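Local coordinates for putative Chlorite dismutase TA0507 (Thermoplasma acidophilum, PDB 3DTZ), which is of uncharacterised function but belongs to the chlorite dismutase family, so it may bind heme and act as an oxidoreductase, at residues Y70-Y73 with V79-W82. Numbering follows the deposited sequence.
Sequences YRSY and VIFW
With CG of Y70 set anti to its carbonyl carbon (chi1 -60°) and CG of W82 set anti to its backbone N (chi1 173°), the two aromatic side chains lie side by side and point the same way on one face of a beta hairpin. Strands 64-72 and 79-85 form this hairpin within the antiparallel sheet of the chlorite dismutase fold. Y70 and I80 make an antiparallel hydrogen-bonded pair: Y70 N donates to I80 O at 2.8 Å, and I80 N returns a bond to Y70 O at 2.9 Å, each donor lying in the carbonyl plane of its acceptor. V79 CA also brings its C-H to Y70 O, at 3.4 Å, so this carbonyl takes the I80 N-H bond and a weaker C-H contact from the facing strand. On the Y70 face of the sheet, Y70 CB rests against I80 CB at 4.1 Å, while I80 CD1 reaches diagonally across the hairpin to S72 CB at 4.0 Å. F140 stacks with both Y70 and W82, joining the hairpin to strand 139-147. From the opposite face, R71 NE salt-bridges E96 of the second subunit, placing that face against the neighbour. At the far end of the tyrosine, the hydroxyl OH of Y70 meets the indole edge in plane, 3.5 Å from W82 CE3.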
ATOM      1  N   TYR D  70     -10.361  21.288  11.332  1.00 14.04           N
ATOM      2  CA  TYR D  70      -9.039  21.272  11.971  1.00 14.03           C
ATOM      3  C   TYR D  70      -7.930  21.361  10.926  1.00 14.93           C
ATOM      4  O   TYR D  70      -8.027  20.773   9.847  1.00 14.36           O
ATOM      5  CB  TYR D  70      -8.819  19.977  12.759  1.00 14.71           C
ATOM      6  CG  TYR D  70      -9.846  19.808  13.827  1.00 12.66           C
ATOM      7  CD1 TYR D  70     -11.063  19.173  13.548  1.00 16.55           C
ATOM      8  CD2 TYR D  70      -9.631  20.342  15.095  1.00 12.50           C
ATOM      9  CE1 TYR D  70     -12.056  19.061  14.539  1.00 14.72           C
ATOM     10  CE2 TYR D  70     -10.606  20.240  16.098  1.00 14.86           C
ATOM     11  CZ  TYR D  70     -11.805  19.585  15.813  1.00 15.59           C
ATOM     12  OH  TYR D  70     -12.753  19.464  16.783  1.00 13.76           O
ATOM     13  N   ARG D  71      -6.891  22.112  11.271  1.00 14.39           N
ATOM     14  CA  ARG D  71      -5.608  22.072  10.564  1.00 14.21           C
ATOM     15  C   ARG D  71      -4.934  20.762  10.969  1.00 15.33           C
ATOM     16  O   ARG D  71      -5.192  20.246  12.057  1.00 15.80           O
ATOM     17  CB  ARG D  71      -4.740  23.247  11.027  1.00 14.02           C
ATOM     18  CG  ARG D  71      -5.353  24.629  10.676  1.00 13.28           C
ATOM     19  CD  ARG D  71      -4.941  25.715  11.666  1.00 15.74           C
ATOM     20  NE  ARG D  71      -3.501  26.024  11.603  1.00 16.31           N
ATOM     21  CZ  ARG D  71      -2.896  26.847  12.452  1.00 16.66           C
ATOM     22  NH1 ARG D  71      -3.601  27.453  13.428  1.00 18.43           N
ATOM     23  NH2 ARG D  71      -1.592  27.093  12.316  1.00 16.39           N
ATOM     24  N   SER D  72      -4.093  20.220  10.095  1.00 15.02           N
ATOM     25  CA  SER D  72      -3.526  18.904  10.297  1.00 16.92           C
ATOM     26  C   SER D  72      -2.043  18.977  10.542  1.00 16.89           C
ATOM     27  O   SER D  72      -1.324  19.627   9.779  1.00 17.68           O
ATOM     28  CB  SER D  72      -3.808  18.036   9.048  1.00 16.21           C
ATOM     29  OG  SER D  72      -2.969  16.873   8.970  1.00 16.27           O
ATOM     30  N   TYR D  73      -1.579  18.265  11.565  1.00 17.31           N
ATOM     31  CA  TYR D  73      -0.159  18.086  11.791  1.00 17.83           C
ATOM     32  C   TYR D  73       0.500  17.131  10.760  1.00 18.37           C
ATOM     33  O   TYR D  73       1.692  17.236  10.500  1.00 20.13           O
ATOM     34  CB  TYR D  73       0.102  17.606  13.226  1.00 18.71           C
ATOM     35  CG  TYR D  73       0.054  18.728  14.235  1.00 17.40           C
ATOM     36  CD1 TYR D  73      -1.159  19.154  14.782  1.00 18.06           C
ATOM     37  CD2 TYR D  73       1.219  19.410  14.598  1.00 17.25           C
ATOM     38  CE1 TYR D  73      -1.193  20.220  15.721  1.00 16.91           C
ATOM     39  CE2 TYR D  73       1.186  20.485  15.517  1.00 18.19           C
ATOM     40  CZ  TYR D  73      -0.025  20.862  16.079  1.00 17.66           C
ATOM     41  OH  TYR D  73      -0.089  21.911  16.974  1.00 20.29           O
ATOM     42  N   VAL D  79      -6.508  19.463   5.853  1.00 13.85           N
ATOM     43  CA  VAL D  79      -7.687  19.820   6.635  1.00 14.29           C
ATOM     44  C   VAL D  79      -8.394  18.551   7.088  1.00 13.71           C
ATOM     45  O   VAL D  79      -8.382  17.540   6.355  1.00 13.22           O
ATOM     46  CB  VAL D  79      -8.647  20.750   5.830  1.00 14.89           C
ATOM     47  CG1 VAL D  79      -9.109  20.059   4.541  1.00 15.22           C
ATOM     48  CG2 VAL D  79      -9.843  21.174   6.667  1.00 15.63           C
ATOM     49  N   ILE D  80      -9.015  18.615   8.267  1.00 13.32           N
ATOM     50  CA  ILE D  80      -9.837  17.512   8.796  1.00 14.43           C
ATOM     51  C   ILE D  80     -11.194  18.104   9.146  1.00 14.47           C
ATOM     52  O   ILE D  80     -11.259  19.193   9.705  1.00 14.36           O
ATOM     53  CB  ILE D  80      -9.219  16.926  10.090  1.00 14.58           C
ATOM     54  CG1 ILE D  80      -7.784  16.446   9.831  1.00 15.75           C
ATOM     55  CG2 ILE D  80     -10.102  15.761  10.661  1.00 14.54           C
ATOM     56  CD1 ILE D  80      -6.863  16.440  11.127  1.00 16.93           C
ATOM     57  N   PHE D  81     -12.259  17.391   8.775  1.00 14.51           N
ATOM     58  CA  PHE D  81     -13.640  17.758   9.072  1.00 14.32           C
ATOM     59  C   PHE D  81     -14.226  16.717  10.029  1.00 13.75           C
ATOM     60  O   PHE D  81     -14.029  15.522   9.844  1.00 14.51           O
ATOM     61  CB  PHE D  81     -14.476  17.720   7.763  1.00 15.15           C
ATOM     62  CG  PHE D  81     -14.050  18.742   6.737  1.00 16.73           C
ATOM     63  CD1 PHE D  81     -14.318  20.104   6.952  1.00 16.36           C
ATOM     64  CD2 PHE D  81     -13.370  18.362   5.577  1.00 16.62           C
ATOM     65  CE1 PHE D  81     -13.925  21.074   6.021  1.00 17.44           C
ATOM     66  CE2 PHE D  81     -12.954  19.335   4.634  1.00 15.81           C
ATOM     67  CZ  PHE D  81     -13.259  20.689   4.855  1.00 15.68           C
ATOM     68  N   TRP D  82     -14.984  17.166  11.014  1.00 14.19           N
ATOM     69  CA  TRP D  82     -15.699  16.264  11.912  1.00 13.97           C
ATOM     70  C   TRP D  82     -17.151  16.764  12.033  1.00 12.96           C
ATOM     71  O   TRP D  82     -17.370  17.924  12.309  1.00 13.88           O
ATOM     72  CB  TRP D  82     -15.025  16.267  13.282  1.00 14.39           C
ATOM     73  CG  TRP D  82     -15.737  15.515  14.368  1.00 14.17           C
ATOM     74  CD1 TRP D  82     -16.473  14.344  14.239  1.00 13.70           C
ATOM     75  CD2 TRP D  82     -15.770  15.866  15.758  1.00 13.86           C
ATOM     76  NE1 TRP D  82     -16.971  13.968  15.480  1.00 14.05           N
ATOM     77  CE2 TRP D  82     -16.542  14.870  16.427  1.00 13.77           C
ATOM     78  CE3 TRP D  82     -15.204  16.921  16.515  1.00 14.36           C
ATOM     79  CZ2 TRP D  82     -16.758  14.890  17.826  1.00 13.69           C
ATOM     80  CZ3 TRP D  82     -15.423  16.949  17.911  1.00 14.85           C
ATOM     81  CH2 TRP D  82     -16.226  15.948  18.550  1.00 15.41           C
TER